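Local coordinates for pesticidal crystal protein Cry2Aa (Bacillus thuringiensis serovar kurstaki, PDB 1I5P) that kills dipteran and lepidopteran larvae by binding to their midgut epithelial cells and promoting colloid-osmotic lysis, at residues 55-60 with 78-83; 70-75 with 188-193; 152-157 with 182-187; 262-267 with 621-626. One frame throughout, in Å; residues are numbered along the deposited sequence.

Contact 1: 55-60 with 78-83; sequences GTVSSF and WGIIFP
Ile80 does most of the touching here, reaching from the last turn of helix 74-81 onto one side of helix 53-65, and its two branches take different partners. CG2 lies anti to the backbone N and fits between Thr56 and Val57, 3.8 Å from Val57 CG2 and 3.9 Å from the methyl CG2 of Thr56. The longer branch swings beside the backbone N (chi1 -66°) and carries CD1 over one face of the Phe60 ring. That is a CH-pi contact, with Ile80 CD1 4.0 Å from the ring centroid and 25° off the normal; because it is displaced toward the rim, its closest ring atoms are CG and CD1 of Phe60. Ile81 adds a looser touch, its CD1 standing 4.4 Å from Val57 CG2. The chain then leaves helical geometry at Phe82, whose N still bonds back to Trp78 O. All five touching residues are buried, and the contact between the two segments is wholly apolar. Around them, in the N-terminal helical bundle, Leu31 of helix 31-44 packs on both Phe60 and Ile80, Gln179 of helix 170-193 meets Val57 and Ile81, and Met90 of helix 88-101 lies against Ile81.

Contact 2: 70-75 with 188-193; sequences GKRILS and IRDVIL
This is a polar contact in which the carboxylate of Asp190, near the C-terminal end of helix 170-193, takes hold of the turn leading into helix 74-81. Its two oxygens accept successive backbone N-H groups. Ile73 N gives OD1 of Asp190 a nearly straight bond of 2.7 Å (170°), on the syn side and somewhat out of the carboxylate plane, while Leu74 N reaches the syn lone pair of Asp190 OD2 at 2.8 Å along a more bent path. With chi1 at -79°, Asp190 CG sits beside its own backbone N, and from there the carboxylate extends to the turn. Water enlarges the grip: one molecule joins Asp190 OD1 to Lys71 O, and another links OD2 to Arg72 NE, whose guanidinium also forms a salt bridge with Asp132.

Both pieces belong to the helical bundle of the three-domain delta-endotoxin fold, and the carboxylate thus takes the N-H of Leu74, the first residue of helix 74-81, and that of Ile73 just before it, where a helix leaves N-H groups without partners from its own turns.

The preceding residue, Arg189, is extended as far as NE, and its NH1 bonds to Gly70 O at 3.0 Å, with the oxygen near the guanidinium plane. NE and NH2 of Arg189 go instead to the carbonyls of Phe262 and Tyr264, and Ile73 CD1 lies 3.6 Å from its NH1. Leu193 CD1 covers one guanidinium face from within its own helix. At the outer end, Leu193 CB packs against Lys71 O, while Lys71 NZ bonds to Gln265 and shares a water with Leu193 O.

Contact 3: 152-157 with 182-187; sequences TMQQLF and NMHLSF
Aromatic packing dominates where Phe157 is pressed against His184 and Phe187. The Phe157 and His184 rings run nearly parallel but slid apart, their planes 28° from each other, and each is met by an aliphatic carbon of its partner: His184 CA stands 3.6 Å from the Phe157 centroid, almost on the normal, and Phe157 CB lies 3.6 Å from the His184 centroid. Phe187 is turned obliquely to Phe157, whose CE1 touches Phe187 CB at 3.4 Å.

Further CH-pi contact comes from Met153. Its CG rests over a face of Phe187, 4.0 Å from the centroid, and bends at chi2 and chi3 fold CE over the Phe157 face opposite His184 CA. Phe157 is therefore covered on both sides.

The segments lie on helices 145-160 and 170-193 of the N-terminal bundle; locally 152-157 and 182-187 run roughly antiparallel (152°), their axes 10.5 Å apart at closest approach.

Polar contact is confined to one weak bond, from Gln154 NE2 to His184 NE2 at 2.7 Å, with a poor angle of 124°. The amide comes at the imidazole edge and also lies at the edge of Phe187, nearly coplanar with that ring. On the other side of the imidazole, His184 ND1 is hydrogen-bonded to Tyr219 OH of helix 202-232.

Contact 4: 262-267 with 621-626; sequences FKYQSL and NIMFVP
The backbones of the irregular run 262-267 and strand 621-626 come nearest at Leu267 and Val625, whose CA atoms are 6.4 Å apart, and side chains do the joining without any hydrogen bond between the two. Tyr264 meets two strand residues. Val625 CG2 lies 3.9 Å from CD2 of the Tyr264 ring, approaching obliquely, and at the far end Met623 CE comes within 3.7 Å of Tyr264 OH. Met623 gets there with CG between the backbone N and the carbonyl carbon (chi1 45°) and a further bend at chi2. The hydroxyl of Tyr264 is bonded to Asp589, so its polar end is served while its flank stays in apolar company; Lys263 CG lies over one ring face.

Leu267 sends CD1 back to the strand, 3.7 Å from Phe624 O and 4.1 Å from Met623 CB. At the far end of segment 621-626, Pro626 CD rests 3.7 Å from Ser266 O.

The contact joins the link that leaves the helical bundle after helix 238-259 to the C-terminal beta sandwich. Strand 617-626 pairs antiparallel with strands 493-496 and 541-550, and strand 267-268, just beginning at Leu267, runs parallel to 493-496 in the same sheet. On the bundle side, Phe262 packs on Leu185 and Ser186 of helix 170-193.

How the contacts relate
Contacts 1, 2 and 3 lie within the N-terminal helical bundle, their centres 11 to 16 Å apart, while contact 4 ties the end of that domain to the C-terminal sandwich. Helix 74-81 serves contacts 1 and 2, helix 170-193 contacts 2 and 3. Along the chain, contacts 1 and 2 interleave, contact 3 is nested inside the loop closed by contact 2, and contact 4 opens after all three. Phe60 packs on Ile73, and Leu74 on Met183 and Phe187, making the bundle contacts continuous. Side chains of contact 2 hydrogen-bond to the link 262-267 of contact 4, centred 16 Å away, and contact 3 touches it too; the link in turn packs on the sandwich strand 621-626.

Contact 1: 55-60 with 78-83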
loop_
_atom_site.group_PDB
_atom_site.type_symbol
_atom_site.label_atom_id
_atom_site.label_comp_id
_atom_site.label_asym_id
_atom_site.label_seq_id
_atom_site.Cartn_x
_atom_site.Cartn_y
_atom_site.Cartn_z
ATOM N N GLY A 55 10.758 -3.009 -5.569
ATOM C CA GLY A 55 10.674 -1.875 -4.671
ATOM C C GLY A 55 11.326 -0.649 -5.281
ATOM O O GLY A 55 10.812 0.461 -5.159
ATOM N N THR A 56 12.458 -0.853 -5.945
ATOM C CA THR A 56 13.161 0.247 -6.589
ATOM C C THR A 56 12.316 0.830 -7.719
ATOM O O THR A 56 12.160 2.050 -7.825
ATOM C CB THR A 56 14.512 -0.210 -7.181
ATOM O OG1 THR A 56 15.314 -0.801 -6.151
ATOM C CG2 THR A 56 15.264 0.979 -7.766
ATOM N N VAL A 57 11.769 -0.041 -8.560
ATOM C CA VAL A 57 10.956 0.410 -9.684
ATOM C C VAL A 57 9.728 1.192 -9.227
ATOM O O VAL A 57 9.433 2.259 -9.761
ATOM C CB VAL A 57 10.492 -0.774 -10.563
ATOM C CG1 VAL A 57 9.568 -0.272 -11.669
ATOM C CG2 VAL A 57 11.698 -1.475 -11.171
ATOM N N SER A 58 9.016 0.667 -8.238
ATOM C CA SER A 58 7.831 1.357 -7.753
ATOM C C SER A 58 8.221 2.716 -7.172
ATOM O O SER A 58 7.563 3.721 -7.437
ATOM C CB SER A 58 7.102 0.499 -6.711
ATOM O OG SER A 58 7.980 0.099 -5.678
ATOM N N SER A 59 9.297 2.750 -6.392
ATOM C CA SER A 59 9.764 3.999 -5.799
ATOM C C SER A 59 10.096 4.980 -6.922
ATOM O O SER A 59 9.768 6.168 -6.856
ATOM C CB SER A 59 11.006 3.742 -4.945
ATOM O OG SER A 59 10.698 2.889 -3.859
ATOM N N PHE A 60 10.743 4.453 -7.956
ATOM C CA PHE A 60 11.126 5.229 -9.128
ATOM C C PHE A 60 9.899 5.831 -9.822
ATOM O O PHE A 60 9.870 7.022 -10.141
ATOM C CB PHE A 60 11.887 4.318 -10.097
ATOM C CG PHE A 60 12.033 4.880 -11.485
ATOM C CD1 PHE A 60 12.982 5.862 -11.759
ATOM C CD2 PHE A 60 11.234 4.406 -12.525
ATOM C CE1 PHE A 60 13.141 6.364 -13.045
ATOM C CE2 PHE A 60 11.383 4.902 -13.820
ATOM C CZ PHE A 60 12.343 5.886 -14.081
ATOM N N TRP A 78 14.323 1.406 -18.013
ATOM C CA TRP A 78 15.062 0.333 -18.675
ATOM C C TRP A 78 16.368 0.065 -17.932
ATOM O O TRP A 78 16.770 -1.088 -17.752
ATOM C CB TRP A 78 15.374 0.731 -20.125
ATOM C CG TRP A 78 16.141 -0.295 -20.909
ATOM C CD1 TRP A 78 15.621 -1.306 -21.666
ATOM C CD2 TRP A 78 17.566 -0.407 -21.018
ATOM N NE1 TRP A 78 16.631 -2.036 -22.245
ATOM C CE2 TRP A 78 17.835 -1.507 -21.862
ATOM C CE3 TRP A 78 18.642 0.315 -20.485
ATOM C CZ2 TRP A 78 19.137 -1.902 -22.188
ATOM C CZ3 TRP A 78 19.937 -0.077 -20.809
ATOM C CH2 TRP A 78 20.172 -1.178 -21.653
ATOM N N GLY A 79 17.018 1.140 -17.495
ATOM C CA GLY A 79 18.284 1.020 -16.786
ATOM C C GLY A 79 18.184 0.384 -15.411
ATOM O O GLY A 79 19.186 -0.061 -14.858
ATOM N N ILE A 80 16.980 0.349 -14.855
ATOM C CA ILE A 80 16.760 -0.243 -13.541
ATOM C C ILE A 80 16.333 -1.706 -13.646
ATOM O O ILE A 80 16.910 -2.587 -12.994
ATOM C CB ILE A 80 15.660 0.516 -12.770
ATOM C CG1 ILE A 80 16.134 1.936 -12.444
ATOM C CG2 ILE A 80 15.290 -0.249 -11.499
ATOM C CD1 ILE A 80 15.049 2.827 -11.856
ATOM N N ILE A 81 15.317 -1.955 -14.470
ATOM C CA ILE A 81 14.779 -3.301 -14.643
ATOM C C ILE A 81 15.651 -4.189 -15.539
ATOM O O ILE A 81 15.588 -5.413 -15.454
ATOM C CB ILE A 81 13.326 -3.236 -15.186
ATOM C CG1 ILE A 81 12.633 -4.583 -14.986
ATOM C CG2 ILE A 81 13.332 -2.844 -16.656
ATOM C CD1 ILE A 81 12.599 -5.043 -13.537
ATOM N N PHE A 82 16.462 -3.565 -16.389
ATOM C CA PHE A 82 17.387 -4.281 -17.273
ATOM C C PHE A 82 18.763 -3.643 -17.088
ATOM O O PHE A 82 19.281 -2.992 -17.995
ATOM C CB PHE A 82 16.972 -4.148 -18.744
ATOM C CG PHE A 82 15.732 -4.921 -19.112
ATOM C CD1 PHE A 82 14.609 -4.257 -19.594
ATOM C CD2 PHE A 82 15.695 -6.309 -19.004
ATOM C CE1 PHE A 82 13.466 -4.960 -19.969
ATOM C CE2 PHE A 82 14.552 -7.024 -19.376
ATOM C CZ PHE A 82 13.435 -6.347 -19.860
ATOM N N PRO A 83 19.359 -3.796 -15.899
ATOM C CA PRO A 83 20.677 -3.218 -15.625
ATOM C C PRO A 83 21.742 -3.573 -16.663
ATOM O O PRO A 83 22.189 -4.719 -16.762
ATOM C CB PRO A 83 21.001 -3.750 -14.232
ATOM C CG PRO A 83 20.214 -5.035 -14.169
ATOM C CD PRO A 83 18.909 -4.606 -14.756
#

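Contact 2: 70-75 with 188-193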
loop_
_atom_site.group_PDB
_atom_site.type_symbol
_atom_site.label_atom_id
_atom_site.label_comp_id
_atom_site.label_asym_id
_atom_site.label_seq_id
_atom_site.Cartn_x
_atom_site.Cartn_y
_atom_site.Cartn_z
ATOM N N GLY A 70 9.750 14.671 -14.176
ATOM C CA GLY A 70 9.667 13.313 -14.687
ATOM C C GLY A 70 8.920 13.159 -16.001
ATOM O O GLY A 70 7.987 12.362 -16.103
ATOM N N LYS A 71 9.352 13.912 -17.010
ATOM C CA LYS A 71 8.743 13.893 -18.331
ATOM C C LYS A 71 9.049 12.615 -19.109
ATOM O O LYS A 71 8.246 12.179 -19.935
ATOM C CB LYS A 71 9.233 15.094 -19.152
ATOM C CG LYS A 71 8.821 16.456 -18.617
ATOM C CD LYS A 71 7.334 16.703 -18.809
ATOM C CE LYS A 71 6.953 18.138 -18.440
ATOM N NZ LYS A 71 5.544 18.437 -18.799
ATOM N N ARG A 72 10.209 12.019 -18.850
ATOM C CA ARG A 72 10.605 10.812 -19.557
ATOM C C ARG A 72 10.940 9.693 -18.580
ATOM O O ARG A 72 11.838 9.823 -17.740
ATOM C CB ARG A 72 11.804 11.108 -20.458
ATOM C CG ARG A 72 12.111 10.022 -21.463
ATOM C CD ARG A 72 13.342 10.376 -22.288
ATOM N NE ARG A 72 13.710 9.299 -23.206
ATOM C CZ ARG A 72 14.803 9.300 -23.963
ATOM N NH1 ARG A 72 15.648 10.324 -23.917
ATOM N NH2 ARG A 72 15.051 8.278 -24.767
ATOM N N ILE A 73 10.216 8.589 -18.705
ATOM C CA ILE A 73 10.395 7.449 -17.820
ATOM C C ILE A 73 11.141 6.259 -18.418
ATOM O O ILE A 73 12.059 5.725 -17.801
ATOM C CB ILE A 73 9.019 6.919 -17.330
ATOM C CG1 ILE A 73 8.291 7.987 -16.516
ATOM C CG2 ILE A 73 9.212 5.662 -16.491
ATOM C CD1 ILE A 73 6.844 7.613 -16.173
ATOM N N LEU A 74 10.735 5.851 -19.617
ATOM C CA LEU A 74 11.297 4.667 -20.265
ATOM C C LEU A 74 12.808 4.459 -20.263
ATOM O O LEU A 74 13.273 3.352 -20.001
ATOM C CB LEU A 74 10.778 4.550 -21.701
ATOM C CG LEU A 74 10.884 3.122 -22.262
ATOM C CD1 LEU A 74 9.965 2.201 -21.454
ATOM C CD2 LEU A 74 10.513 3.090 -23.737
ATOM N N SER A 75 13.582 5.501 -20.548
ATOM C CA SER A 75 15.034 5.336 -20.577
ATOM C C SER A 75 15.628 4.940 -19.227
ATOM O O SER A 75 16.417 4.001 -19.147
ATOM C CB SER A 75 15.715 6.607 -21.079
ATOM O OG SER A 75 17.106 6.388 -21.193
ATOM N N ILE A 188 4.127 4.985 -23.549
ATOM C CA ILE A 188 3.005 5.783 -24.022
ATOM C C ILE A 188 3.008 7.170 -23.375
ATOM O O ILE A 188 2.841 8.180 -24.054
ATOM C CB ILE A 188 1.674 5.060 -23.728
ATOM C CG1 ILE A 188 1.602 3.783 -24.575
ATOM C CG2 ILE A 188 0.487 5.988 -24.008
ATOM C CD1 ILE A 188 0.477 2.825 -24.185
ATOM N N ARG A 189 3.216 7.211 -22.064
ATOM C CA ARG A 189 3.255 8.477 -21.347
ATOM C C ARG A 189 4.403 9.338 -21.872
ATOM O O ARG A 189 4.270 10.554 -21.983
ATOM C CB ARG A 189 3.438 8.235 -19.843
ATOM C CG ARG A 189 3.271 9.482 -18.977
ATOM C CD ARG A 189 3.601 9.171 -17.527
ATOM N NE ARG A 189 3.240 10.249 -16.605
ATOM C CZ ARG A 189 4.115 11.045 -15.999
ATOM N NH1 ARG A 189 5.415 10.898 -16.220
ATOM N NH2 ARG A 189 3.693 11.970 -15.148
ATOM N N ASP A 190 5.529 8.707 -22.192
ATOM C CA ASP A 190 6.685 9.439 -22.706
ATOM C C ASP A 190 6.343 10.138 -24.017
ATOM O O ASP A 190 6.680 11.307 -24.209
ATOM C CB ASP A 190 7.872 8.494 -22.927
ATOM C CG ASP A 190 8.611 8.160 -21.636
ATOM O OD1 ASP A 190 8.281 8.742 -20.581
ATOM O OD2 ASP A 190 9.535 7.320 -21.681
ATOM N N VAL A 191 5.674 9.426 -24.920
ATOM C CA VAL A 191 5.298 10.007 -26.204
ATOM C C VAL A 191 4.451 11.255 -25.984
ATOM O O VAL A 191 4.654 12.281 -26.634
ATOM C CB VAL A 191 4.487 9.004 -27.057
ATOM C CG1 VAL A 191 3.944 9.698 -28.305
ATOM C CG2 VAL A 191 5.363 7.822 -27.442
ATOM N N ILE A 192 3.511 11.156 -25.051
ATOM C CA ILE A 192 2.614 12.260 -24.730
ATOM C C ILE A 192 3.333 13.489 -24.168
ATOM O O ILE A 192 3.193 14.598 -24.696
ATOM C CB ILE A 192 1.548 11.821 -23.699
ATOM C CG1 ILE A 192 0.671 10.713 -24.300
ATOM C CG2 ILE A 192 0.709 13.021 -23.267
ATOM C CD1 ILE A 192 -0.285 10.074 -23.316
ATOM N N LEU A 193 4.098 13.287 -23.098
ATOM C CA LEU A 193 4.802 14.381 -22.433
ATOM C C LEU A 193 5.996 14.966 -23.183
ATOM O O LEU A 193 6.474 16.051 -22.850
ATOM C CB LEU A 193 5.233 13.937 -21.030
ATOM C CG LEU A 193 4.073 13.581 -20.087
ATOM C CD1 LEU A 193 4.607 13.093 -18.746
ATOM C CD2 LEU A 193 3.174 14.804 -19.899
HETATM O O HOH W 1 5.337 17.897 -21.624
HETATM O O HOH W 2 6.531 10.260 -19.045
HETATM O O HOH W 3 11.458 7.283 -23.537
#

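Contact 3: 152-157 with 182-187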
loop_
_atom_site.group_PDB
_atom_site.type_symbol
_atom_site.label_atom_id
_atom_site.label_comp_id
_atom_site.label_asym_id
_atom_site.label_seq_id
_atom_site.Cartn_x
_atom_site.Cartn_y
_atom_site.Cartn_z
ATOM N N THR A 152 6.945 1.625 -34.380
ATOM C CA THR A 152 7.568 0.310 -34.342
ATOM C C THR A 152 7.588 -0.245 -32.915
ATOM O O THR A 152 7.219 -1.399 -32.680
ATOM C CB THR A 152 9.013 0.378 -34.878
ATOM O OG1 THR A 152 9.002 0.921 -36.201
ATOM C CG2 THR A 152 9.641 -1.011 -34.915
ATOM N N MET A 153 8.018 0.585 -31.970
ATOM C CA MET A 153 8.093 0.185 -30.569
ATOM C C MET A 153 6.712 -0.199 -30.042
ATOM O O MET A 153 6.563 -1.204 -29.343
ATOM C CB MET A 153 8.672 1.331 -29.730
ATOM C CG MET A 153 8.882 1.004 -28.257
ATOM S SD MET A 153 10.139 -0.259 -27.971
ATOM C CE MET A 153 9.136 -1.715 -27.664
ATOM N N GLN A 154 5.709 0.605 -30.390
ATOM C CA GLN A 154 4.342 0.361 -29.947
ATOM C C GLN A 154 3.860 -1.009 -30.379
ATOM O O GLN A 154 3.289 -1.760 -29.581
ATOM C CB GLN A 154 3.397 1.433 -30.506
ATOM C CG GLN A 154 1.903 1.078 -30.439
ATOM C CD GLN A 154 1.317 1.067 -29.026
ATOM O OE1 GLN A 154 0.135 0.764 -28.837
ATOM N NE2 GLN A 154 2.134 1.403 -28.035
ATOM N N GLN A 155 4.085 -1.332 -31.648
ATOM C CA GLN A 155 3.658 -2.615 -32.179
ATOM C C GLN A 155 4.452 -3.737 -31.529
ATOM O O GLN A 155 3.918 -4.814 -31.273
ATOM C CB GLN A 155 3.838 -2.644 -33.696
ATOM C CG GLN A 155 3.294 -3.903 -34.351
ATOM C CD GLN A 155 1.844 -4.156 -33.998
ATOM O OE1 GLN A 155 0.985 -3.301 -34.215
ATOM N NE2 GLN A 155 1.563 -5.334 -33.449
ATOM N N LEU A 156 5.728 -3.483 -31.253
ATOM C CA LEU A 156 6.562 -4.492 -30.616
ATOM C C LEU A 156 6.062 -4.783 -29.201
ATOM O O LEU A 156 6.112 -5.922 -28.744
ATOM C CB LEU A 156 8.025 -4.035 -30.592
ATOM C CG LEU A 156 8.715 -4.109 -31.960
ATOM C CD1 LEU A 156 10.073 -3.437 -31.905
ATOM C CD2 LEU A 156 8.851 -5.573 -32.381
ATOM N N PHE A 157 5.576 -3.754 -28.511
ATOM C CA PHE A 157 5.050 -3.930 -27.159
ATOM C C PHE A 157 3.809 -4.825 -27.215
ATOM O O PHE A 157 3.633 -5.724 -26.390
ATOM C CB PHE A 157 4.670 -2.575 -26.551
ATOM C CG PHE A 157 5.757 -1.952 -25.715
ATOM C CD1 PHE A 157 6.124 -0.623 -25.910
ATOM C CD2 PHE A 157 6.379 -2.676 -24.702
ATOM C CE1 PHE A 157 7.093 -0.017 -25.106
ATOM C CE2 PHE A 157 7.348 -2.085 -23.892
ATOM C CZ PHE A 157 7.704 -0.749 -24.093
ATOM N N ASN A 182 4.488 -1.959 -17.190
ATOM C CA ASN A 182 5.130 -0.727 -16.735
ATOM C C ASN A 182 5.872 -0.088 -17.899
ATOM O O ASN A 182 5.796 1.119 -18.117
ATOM C CB ASN A 182 6.152 -1.008 -15.626
ATOM C CG ASN A 182 5.531 -1.067 -14.249
ATOM O OD1 ASN A 182 4.412 -0.612 -14.041
ATOM N ND2 ASN A 182 6.276 -1.606 -13.288
ATOM N N MET A 183 6.593 -0.916 -18.642
ATOM C CA MET A 183 7.369 -0.440 -19.774
ATOM C C MET A 183 6.509 0.145 -20.888
ATOM O O MET A 183 6.807 1.217 -21.408
ATOM C CB MET A 183 8.240 -1.575 -20.318
ATOM C CG MET A 183 9.281 -2.074 -19.318
ATOM S SD MET A 183 10.070 -3.610 -19.840
ATOM C CE MET A 183 10.110 -4.543 -18.314
ATOM N N HIS A 184 5.439 -0.553 -21.249
ATOM C CA HIS A 184 4.557 -0.079 -22.312
ATOM C C HIS A 184 3.828 1.214 -21.938
ATOM O O HIS A 184 3.787 2.163 -22.729
ATOM C CB HIS A 184 3.525 -1.154 -22.673
ATOM C CG HIS A 184 2.757 -0.857 -23.926
ATOM N ND1 HIS A 184 1.583 -1.504 -24.250
ATOM C CD2 HIS A 184 2.994 0.019 -24.932
ATOM C CE1 HIS A 184 1.129 -1.036 -25.399
ATOM N NE2 HIS A 184 1.965 -0.112 -25.836
ATOM N N LEU A 185 3.250 1.252 -20.739
ATOM C CA LEU A 185 2.516 2.432 -20.296
ATOM C C LEU A 185 3.440 3.627 -20.103
ATOM O O LEU A 185 3.050 4.766 -20.377
ATOM C CB LEU A 185 1.751 2.128 -19.004
ATOM C CG LEU A 185 0.555 1.181 -19.168
ATOM C CD1 LEU A 185 -0.091 0.911 -17.813
ATOM C CD2 LEU A 185 -0.460 1.797 -20.126
ATOM N N SER A 186 4.661 3.360 -19.640
ATOM C CA SER A 186 5.648 4.415 -19.434
ATOM C C SER A 186 6.012 4.995 -20.798
ATOM O O SER A 186 6.192 6.208 -20.949
ATOM C CB SER A 186 6.902 3.853 -18.763
ATOM O OG SER A 186 6.626 3.424 -17.434
ATOM N N PHE A 187 6.127 4.097 -21.778
ATOM C CA PHE A 187 6.451 4.440 -23.159
ATOM C C PHE A 187 5.384 5.376 -23.717
ATOM O O PHE A 187 5.689 6.425 -24.284
ATOM C CB PHE A 187 6.520 3.153 -24.000
ATOM C CG PHE A 187 6.341 3.374 -25.481
ATOM C CD1 PHE A 187 7.360 3.940 -26.245
ATOM C CD2 PHE A 187 5.147 3.025 -26.111
ATOM C CE1 PHE A 187 7.197 4.155 -27.614
ATOM C CE2 PHE A 187 4.976 3.238 -27.484
ATOM C CZ PHE A 187 6.006 3.806 -28.235
#

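Contact 4: 262-267 with 621-626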
loop_
_atom_site.group_PDB
_atom_site.type_symbol
_atom_site.label_atom_id
_atom_site.label_comp_id
_atom_site.label_asym_id
_atom_site.label_seq_id
_atom_site.Cartn_x
_atom_site.Cartn_y
_atom_site.Cartn_z
ATOM N N PHE A 262 -0.642 7.980 -14.030
ATOM C CA PHE A 262 0.317 8.436 -15.038
ATOM C C PHE A 262 -0.259 9.659 -15.755
ATOM O O PHE A 262 0.477 10.488 -16.291
ATOM C CB PHE A 262 0.589 7.338 -16.073
ATOM C CG PHE A 262 1.721 6.401 -15.714
ATOM C CD1 PHE A 262 2.153 5.450 -16.633
ATOM C CD2 PHE A 262 2.370 6.483 -14.487
ATOM C CE1 PHE A 262 3.213 4.595 -16.341
ATOM C CE2 PHE A 262 3.434 5.635 -14.183
ATOM C CZ PHE A 262 3.859 4.689 -15.110
ATOM N N LYS A 263 -1.585 9.756 -15.761
ATOM C CA LYS A 263 -2.281 10.867 -16.405
ATOM C C LYS A 263 -2.005 12.185 -15.677
ATOM O O LYS A 263 -2.365 13.256 -16.163
ATOM C CB LYS A 263 -3.793 10.600 -16.423
ATOM C CG LYS A 263 -4.447 10.782 -15.051
ATOM C CD LYS A 263 -5.716 9.947 -14.831
ATOM C CE LYS A 263 -6.970 10.564 -15.417
ATOM N NZ LYS A 263 -8.179 9.944 -14.792
ATOM N N TYR A 264 -1.381 12.104 -14.505
ATOM C CA TYR A 264 -1.059 13.301 -13.729
ATOM C C TYR A 264 0.438 13.586 -13.675
ATOM O O TYR A 264 1.264 12.688 -13.838
ATOM C CB TYR A 264 -1.583 13.172 -12.290
ATOM C CG TYR A 264 -3.088 13.163 -12.167
ATOM C CD1 TYR A 264 -3.774 11.989 -11.855
ATOM C CD2 TYR A 264 -3.833 14.323 -12.399
ATOM C CE1 TYR A 264 -5.171 11.967 -11.782
ATOM C CE2 TYR A 264 -5.226 14.309 -12.333
ATOM C CZ TYR A 264 -5.887 13.130 -12.028
ATOM O OH TYR A 264 -7.260 13.109 -12.012
ATOM N N GLN A 265 0.779 14.850 -13.445
ATOM C CA GLN A 265 2.166 15.271 -13.320
ATOM C C GLN A 265 2.289 16.072 -12.042
ATOM O O GLN A 265 1.369 16.798 -11.666
ATOM C CB GLN A 265 2.598 16.159 -14.488
ATOM C CG GLN A 265 2.710 15.439 -15.822
ATOM C CD GLN A 265 3.115 16.386 -16.936
ATOM O OE1 GLN A 265 4.302 16.568 -17.217
ATOM N NE2 GLN A 265 2.126 17.004 -17.569
ATOM N N SER A 266 3.434 15.945 -11.386
ATOM C CA SER A 266 3.698 16.674 -10.156
ATOM C C SER A 266 2.627 16.335 -9.119
ATOM O O SER A 266 2.007 17.219 -8.525
ATOM C CB SER A 266 3.707 18.179 -10.448
ATOM O OG SER A 266 4.350 18.904 -9.421
ATOM N N LEU A 267 2.410 15.040 -8.917
ATOM C CA LEU A 267 1.433 14.566 -7.951
ATOM C C LEU A 267 2.121 13.619 -6.980
ATOM O O LEU A 267 2.475 12.490 -7.335
ATOM C CB LEU A 267 0.304 13.821 -8.657
ATOM C CG LEU A 267 -0.742 13.237 -7.709
ATOM C CD1 LEU A 267 -1.375 14.365 -6.907
ATOM C CD2 LEU A 267 -1.794 12.478 -8.494
ATOM N N ASN A 621 -10.020 8.476 -3.756
ATOM C CA ASN A 621 -8.804 9.258 -3.570
ATOM C C ASN A 621 -9.096 10.748 -3.594
ATOM O O ASN A 621 -10.056 11.206 -4.215
ATOM C CB ASN A 621 -7.755 8.939 -4.643
ATOM C CG ASN A 621 -6.317 9.093 -4.123
ATOM O OD1 ASN A 621 -6.072 9.754 -3.107
ATOM N ND2 ASN A 621 -5.364 8.479 -4.824
ATOM N N ILE A 622 -8.245 11.493 -2.904
ATOM C CA ILE A 622 -8.359 12.937 -2.825
ATOM C C ILE A 622 -7.038 13.447 -3.370
ATOM O O ILE A 622 -5.981 13.192 -2.791
ATOM C CB ILE A 622 -8.534 13.397 -1.354
ATOM C CG1 ILE A 622 -9.802 12.772 -0.764
ATOM C CG2 ILE A 622 -8.608 14.920 -1.278
ATOM C CD1 ILE A 622 -9.884 12.863 0.762
ATOM N N MET A 623 -7.081 14.156 -4.487
ATOM C CA MET A 623 -5.841 14.652 -5.057
ATOM C C MET A 623 -5.843 16.116 -5.438
ATOM O O MET A 623 -6.752 16.599 -6.116
ATOM C CB MET A 623 -5.436 13.812 -6.269
ATOM C CG MET A 623 -6.564 13.529 -7.210
ATOM S SD MET A 623 -7.154 11.848 -7.027
ATOM C CE MET A 623 -7.807 11.595 -8.674
ATOM N N PHE A 624 -4.811 16.815 -4.971
ATOM C CA PHE A 624 -4.628 18.230 -5.260
ATOM C C PHE A 624 -3.579 18.300 -6.360
ATOM O O PHE A 624 -2.454 17.816 -6.198
ATOM C CB PHE A 624 -4.148 18.979 -4.017
ATOM C CG PHE A 624 -5.118 18.927 -2.872
ATOM C CD1 PHE A 624 -5.208 17.796 -2.077
ATOM C CD2 PHE A 624 -5.965 19.999 -2.612
ATOM C CE1 PHE A 624 -6.126 17.728 -1.033
ATOM C CE2 PHE A 624 -6.895 19.939 -1.564
ATOM C CZ PHE A 624 -6.970 18.798 -0.779
ATOM N N VAL A 625 -3.962 18.896 -7.479
ATOM C CA VAL A 625 -3.078 19.001 -8.625
ATOM C C VAL A 625 -2.833 20.464 -8.985
ATOM O O VAL A 625 -3.749 21.285 -8.926
ATOM C CB VAL A 625 -3.710 18.261 -9.830
ATOM C CG1 VAL A 625 -2.766 18.274 -11.017
ATOM C CG2 VAL A 625 -4.052 16.826 -9.417
ATOM N N PRO A 626 -1.587 20.813 -9.346
ATOM C CA PRO A 626 -1.296 22.198 -9.710
ATOM C C PRO A 626 -2.290 22.626 -10.775
ATOM O O PRO A 626 -2.533 21.899 -11.745
ATOM C CB PRO A 626 0.138 22.113 -10.207
ATOM C CG PRO A 626 0.716 21.094 -9.259
ATOM C CD PRO A 626 -0.349 20.016 -9.325
#